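Long-range contact in putative aldehyde dehydrogenase (PDB 4YWE), which probably oxidises aldehydes with NAD or NADP as acceptor, as a member of the aldehyde dehydrogenase family, and binds calcium and magnesium ions: residues G138-T151 with Y474-G487. Sequence-based numbering, arbitrary orientation.
Sequences GYTVLTVREPHGVT and YGFTALKTIAIRHG
The oligomerisation arm of this aldehyde dehydrogenase pairs strand 139-147 with the C-terminal strand 477-485, antiparallel. Backbone bonds link Thr140 with Ile484, Leu142 with Ile482, Val144 with Lys480 and Glu146 with Ala478. At the chain end Gly138 O accepts two N-H groups, His486 N at 2.8 Å and Gly487 N at 2.9 Å. The His486 ring lies with one face over that same oxygen. At the ring edge NE2 and Thr140 OG1 form a 2.6 Å hydrogen bond. ND1, also near the ring plane, donates to Gly487 OXT of the C-terminal carboxylate, so both ring nitrogens are hydrogen-bonded. Arg485 CB packs over a face of the Tyr139 ring, a CH-pi contact 3.9 Å from the centroid.

Such arms join subunits in the family. Here residues 481-484 continue the sheet into a parallel strand of the second subunit. Lys480 bends at chi3 (-72°), and its NZ reaches the syn lone pair of Glu146 OE2 at 2.9 Å; NZ also donates to Ala433 O and Leu436 O of that subunit. Leu142 CD2 touches Ile484 CD1 at 3.7 Å.

Towards the body of the subunit, the Arg145 guanidinium is sandwiched between Leu479 CD1 and the edge of the Tyr474 ring. Arg145 NH2 forms a salt bridge with Glu131. His148 NE2 donates to Gly475 O at 2.8 Å. The oxygen lies close to the imidazole plane, whereas the donor sits 39° out of the Gly475 carbonyl plane.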
loop_
_atom_site.group_PDB
_atom_site.type_symbol
_atom_site.label_atom_id
_atom_site.label_comp_id
_atom_site.label_asym_id
_atom_site.label_seq_id
_atom_site.Cartn_x
_atom_site.Cartn_y
_atom_site.Cartn_z
ATOM N N GLY A 138 -15.451 14.020 12.634
ATOM C CA GLY A 138 -16.832 13.705 12.327
ATOM C C GLY A 138 -17.003 13.167 10.921
ATOM O O GLY A 138 -18.124 13.011 10.436
ATOM N N TYR A 139 -15.882 12.881 10.265
ATOM C CA TYR A 139 -15.895 12.361 8.903
ATOM C C TYR A 139 -15.222 10.999 8.805
ATOM O O TYR A 139 -14.269 10.711 9.526
ATOM C CB TYR A 139 -15.200 13.334 7.948
ATOM C CG TYR A 139 -16.106 14.379 7.345
ATOM C CD1 TYR A 139 -16.369 15.569 8.011
ATOM C CD2 TYR A 139 -16.690 14.182 6.100
ATOM C CE1 TYR A 139 -17.194 16.530 7.457
ATOM C CE2 TYR A 139 -17.514 15.136 5.539
ATOM C CZ TYR A 139 -17.763 16.307 6.221
ATOM O OH TYR A 139 -18.585 17.258 5.665
ATOM N N THR A 140 -15.727 10.169 7.901
ATOM C CA THR A 140 -15.058 8.927 7.537
ATOM C C THR A 140 -14.955 8.844 6.018
ATOM O O THR A 140 -15.965 8.858 5.313
ATOM C CB THR A 140 -15.790 7.687 8.078
ATOM O OG1 THR A 140 -15.691 7.657 9.508
ATOM C CG2 THR A 140 -15.167 6.420 7.512
ATOM N N VAL A 141 -13.728 8.767 5.519
ATOM C CA VAL A 141 -13.492 8.741 4.084
ATOM C C VAL A 141 -12.937 7.387 3.668
ATOM O O VAL A 141 -11.927 6.932 4.201
ATOM C CB VAL A 141 -12.546 9.875 3.660
ATOM C CG1 VAL A 141 -12.199 9.758 2.183
ATOM C CG2 VAL A 141 -13.173 11.229 3.964
ATOM N N LEU A 142 -13.610 6.739 2.725
ATOM C CA LEU A 142 -13.128 5.475 2.183
ATOM C C LEU A 142 -13.079 5.535 0.660
ATOM O O LEU A 142 -13.817 6.295 0.032
ATOM C CB LEU A 142 -14.005 4.304 2.639
ATOM C CG LEU A 142 -15.469 4.240 2.197
ATOM C CD1 LEU A 142 -15.956 2.801 2.206
ATOM C CD2 LEU A 142 -16.352 5.095 3.094
ATOM N N THR A 143 -12.196 4.736 0.075
ATOM C CA THR A 143 -12.089 4.650 -1.375
ATOM C C THR A 143 -12.285 3.212 -1.828
ATOM O O THR A 143 -11.852 2.275 -1.158
ATOM C CB THR A 143 -10.729 5.163 -1.883
ATOM O OG1 THR A 143 -9.694 4.257 -1.484
ATOM C CG2 THR A 143 -10.433 6.553 -1.330
ATOM N N VAL A 144 -12.947 3.044 -2.967
ATOM C CA VAL A 144 -13.187 1.721 -3.522
ATOM C C VAL A 144 -12.728 1.690 -4.972
ATOM O O VAL A 144 -12.964 2.632 -5.728
ATOM C CB VAL A 144 -14.670 1.322 -3.402
ATOM C CG1 VAL A 144 -15.012 0.983 -1.959
ATOM C CG2 VAL A 144 -15.565 2.437 -3.920
ATOM N N ARG A 145 -12.062 0.607 -5.355
ATOM C CA ARG A 145 -11.574 0.463 -6.718
ATOM C C ARG A 145 -12.536 -0.401 -7.520
ATOM O O ARG A 145 -12.525 -1.627 -7.424
ATOM C CB ARG A 145 -10.163 -0.122 -6.722
ATOM C CG ARG A 145 -9.172 0.756 -5.972
ATOM C CD ARG A 145 -7.745 0.241 -6.041
ATOM N NE ARG A 145 -6.854 1.068 -5.230
ATOM C CZ ARG A 145 -6.321 2.214 -5.640
ATOM N NH1 ARG A 145 -6.579 2.672 -6.858
ATOM N NH2 ARG A 145 -5.525 2.904 -4.834
ATOM N N GLU A 146 -13.377 0.261 -8.308
ATOM C CA GLU A 146 -14.433 -0.411 -9.051
ATOM C C GLU A 146 -14.025 -0.648 -10.494
ATOM O O GLU A 146 -13.286 0.151 -11.069
ATOM C CB GLU A 146 -15.716 0.417 -9.008
ATOM C CG GLU A 146 -16.218 0.712 -7.611
ATOM C CD GLU A 146 -17.295 1.769 -7.613
ATOM O OE1 GLU A 146 -17.259 2.638 -8.510
ATOM O OE2 GLU A 146 -18.176 1.730 -6.730
ATOM N N PRO A 147 -14.520 -1.741 -11.094
ATOM C CA PRO A 147 -14.249 -2.003 -12.510
ATOM C C PRO A 147 -14.779 -0.880 -13.394
ATOM O O PRO A 147 -15.716 -0.188 -12.998
ATOM C CB PRO A 147 -14.999 -3.312 -12.776
ATOM C CG PRO A 147 -16.052 -3.369 -11.717
ATOM C CD PRO A 147 -15.421 -2.751 -10.510
ATOM N N HIS A 148 -14.174 -0.695 -14.564
ATOM C CA HIS A 148 -14.659 0.296 -15.517
ATOM C C HIS A 148 -16.063 -0.072 -15.982
ATOM O O HIS A 148 -16.913 0.794 -16.185
ATOM C CB HIS A 148 -13.720 0.400 -16.720
ATOM C CG HIS A 148 -12.347 0.887 -16.380
ATOM N ND1 HIS A 148 -12.098 2.176 -15.953
ATOM C CD2 HIS A 148 -11.145 0.265 -16.414
ATOM C CE1 HIS A 148 -10.805 2.321 -15.735
ATOM N NE2 HIS A 148 -10.203 1.177 -16.007
ATOM N N GLY A 149 -16.294 -1.371 -16.140
ATOM C CA GLY A 149 -17.551 -1.876 -16.660
ATOM C C GLY A 149 -17.301 -2.838 -17.802
ATOM O O GLY A 149 -17.043 -4.022 -17.585
ATOM N N VAL A 150 -17.369 -2.323 -19.024
ATOM C CA VAL A 150 -17.036 -3.113 -20.198
ATOM C C VAL A 150 -15.678 -2.674 -20.731
ATOM O O VAL A 150 -15.474 -1.499 -21.039
ATOM C CB VAL A 150 -18.116 -2.995 -21.284
ATOM C CG1 VAL A 150 -17.681 -3.727 -22.543
ATOM C CG2 VAL A 150 -19.441 -3.538 -20.772
ATOM N N THR A 151 -14.748 -3.619 -20.830
ATOM C CA THR A 151 -13.411 -3.321 -21.328
ATOM C C THR A 151 -13.203 -3.891 -22.725
ATOM O O THR A 151 -13.561 -5.035 -22.997
ATOM C CB THR A 151 -12.317 -3.874 -20.395
ATOM O OG1 THR A 151 -12.528 -5.275 -20.187
ATOM C CG2 THR A 151 -12.347 -3.154 -19.055
ATOM N N TYR A 474 -4.928 -1.667 -11.352
ATOM C CA TYR A 474 -5.235 -0.251 -11.158
ATOM C C TYR A 474 -5.648 0.405 -12.472
ATOM O O TYR A 474 -6.401 1.379 -12.482
ATOM C CB TYR A 474 -4.039 0.485 -10.554
ATOM C CG TYR A 474 -3.608 -0.065 -9.215
ATOM C CD1 TYR A 474 -4.385 0.129 -8.080
ATOM C CD2 TYR A 474 -2.422 -0.778 -9.084
ATOM C CE1 TYR A 474 -3.996 -0.376 -6.853
ATOM C CE2 TYR A 474 -2.025 -1.284 -7.862
ATOM C CZ TYR A 474 -2.815 -1.080 -6.750
ATOM O OH TYR A 474 -2.421 -1.585 -5.532
ATOM N N GLY A 475 -5.147 -0.131 -13.579
ATOM C CA GLY A 475 -5.518 0.360 -14.892
ATOM C C GLY A 475 -6.875 -0.147 -15.340
ATOM O O GLY A 475 -7.505 0.435 -16.223
ATOM N N PHE A 476 -7.327 -1.239 -14.728
ATOM C CA PHE A 476 -8.610 -1.837 -15.084
ATOM C C PHE A 476 -9.697 -1.512 -14.062
ATOM O O PHE A 476 -10.790 -2.081 -14.105
ATOM C CB PHE A 476 -8.471 -3.353 -15.238
ATOM C CG PHE A 476 -7.820 -3.771 -16.527
ATOM C CD1 PHE A 476 -8.492 -3.634 -17.730
ATOM C CD2 PHE A 476 -6.540 -4.302 -16.536
ATOM C CE1 PHE A 476 -7.899 -4.016 -18.918
ATOM C CE2 PHE A 476 -5.943 -4.686 -17.721
ATOM C CZ PHE A 476 -6.623 -4.543 -18.913
ATOM N N THR A 477 -9.390 -0.603 -13.142
ATOM C CA THR A 477 -10.392 -0.095 -12.213
ATOM C C THR A 477 -10.366 1.429 -12.185
ATOM O O THR A 477 -9.458 2.053 -12.736
ATOM C CB THR A 477 -10.188 -0.631 -10.773
ATOM O OG1 THR A 477 -8.895 -0.250 -10.287
ATOM C CG2 THR A 477 -10.327 -2.150 -10.733
ATOM N N ALA A 478 -11.376 2.020 -11.554
ATOM C CA ALA A 478 -11.437 3.465 -11.365
ATOM C C ALA A 478 -11.775 3.774 -9.914
ATOM O O ALA A 478 -12.677 3.168 -9.337
ATOM C CB ALA A 478 -12.459 4.088 -12.294
ATOM N N LEU A 479 -11.049 4.718 -9.324
ATOM C CA LEU A 479 -11.204 5.012 -7.905
ATOM C C LEU A 479 -12.449 5.848 -7.629
ATOM O O LEU A 479 -12.673 6.885 -8.257
ATOM C CB LEU A 479 -9.965 5.732 -7.368
ATOM C CG LEU A 479 -9.859 5.810 -5.844
ATOM C CD1 LEU A 479 -9.583 4.433 -5.262
ATOM C CD2 LEU A 479 -8.789 6.803 -5.415
ATOM N N LYS A 480 -13.259 5.380 -6.687
ATOM C CA LYS A 480 -14.393 6.147 -6.192
ATOM C C LYS A 480 -14.153 6.517 -4.734
ATOM O O LYS A 480 -13.852 5.654 -3.911
ATOM C CB LYS A 480 -15.698 5.359 -6.331
ATOM C CG LYS A 480 -16.883 6.017 -5.630
ATOM C CD LYS A 480 -18.107 5.111 -5.603
ATOM C CE LYS A 480 -18.737 4.978 -6.979
ATOM N NZ LYS A 480 -19.916 4.068 -6.958
ATOM N N THR A 481 -14.280 7.800 -4.416
ATOM C CA THR A 481 -14.093 8.258 -3.044
ATOM C C THR A 481 -15.439 8.534 -2.373
ATOM O O THR A 481 -16.291 9.231 -2.925
ATOM C CB THR A 481 -13.217 9.521 -2.987
ATOM O OG1 THR A 481 -11.968 9.263 -3.638
ATOM C CG2 THR A 481 -12.954 9.930 -1.545
ATOM N N ILE A 482 -15.622 7.979 -1.181
ATOM C CA ILE A 482 -16.868 8.145 -0.442
ATOM C C ILE A 482 -16.609 8.881 0.867
ATOM O O ILE A 482 -15.929 8.365 1.754
ATOM C CB ILE A 482 -17.541 6.787 -0.185
ATOM C CG1 ILE A 482 -17.788 6.060 -1.510
ATOM C CG2 ILE A 482 -18.840 6.976 0.589
ATOM C CD1 ILE A 482 -18.298 4.642 -1.350
ATOM N N ALA A 483 -17.155 10.086 0.983
ATOM C CA ALA A 483 -16.962 10.904 2.175
ATOM C C ALA A 483 -18.225 10.942 3.030
ATOM O O ALA A 483 -19.234 11.527 2.639
ATOM C CB ALA A 483 -16.542 12.314 1.788
ATOM N N ILE A 484 -18.158 10.316 4.200
ATOM C CA ILE A 484 -19.308 10.234 5.091
ATOM C C ILE A 484 -19.207 11.247 6.226
ATOM O O ILE A 484 -18.300 11.173 7.053
ATOM C CB ILE A 484 -19.460 8.815 5.668
ATOM C CG1 ILE A 484 -19.326 7.768 4.562
ATOM C CG2 ILE A 484 -20.788 8.680 6.398
ATOM C CD1 ILE A 484 -19.202 6.352 5.082
ATOM N N ARG A 485 -20.145 12.189 6.263
ATOM C CA ARG A 485 -20.252 13.115 7.384
ATOM C C ARG A 485 -21.212 12.543 8.419
ATOM O O ARG A 485 -22.417 12.473 8.183
ATOM C CB ARG A 485 -20.725 14.491 6.916
ATOM C CG ARG A 485 -20.789 15.532 8.020
ATOM C CD ARG A 485 -21.271 16.872 7.488
ATOM N NE ARG A 485 -21.346 17.882 8.538
ATOM C CZ ARG A 485 -22.403 18.066 9.322
ATOM N NH1 ARG A 485 -23.481 17.305 9.176
ATOM N NH2 ARG A 485 -22.385 19.009 10.254
ATOM N N HIS A 486 -20.678 12.132 9.564
ATOM C CA HIS A 486 -21.480 11.447 10.572
ATOM C C HIS A 486 -21.397 12.107 11.945
ATOM O O HIS A 486 -22.200 11.814 12.829
ATOM C CB HIS A 486 -21.053 9.979 10.674
ATOM C CG HIS A 486 -19.573 9.785 10.796
ATOM N ND1 HIS A 486 -18.859 10.181 11.907
ATOM C CD2 HIS A 486 -18.673 9.237 9.947
ATOM C CE1 HIS A 486 -17.584 9.883 11.738
ATOM N NE2 HIS A 486 -17.444 9.307 10.557
ATOM N N GLY A 487 -20.429 13.000 12.122
ATOM C CA GLY A 487 -20.253 13.676 13.393
ATOM C C GLY A 487 -19.472 12.845 14.391
ATOM O O GLY A 487 -19.365 13.194 15.566
ATOM O OXT GLY A 487 -18.926 11.796 14.049
HETATM O O HOH W 1 -7.941 2.026 -9.063
HETATM O O HOH W 2 -15.214 3.908 -9.630
#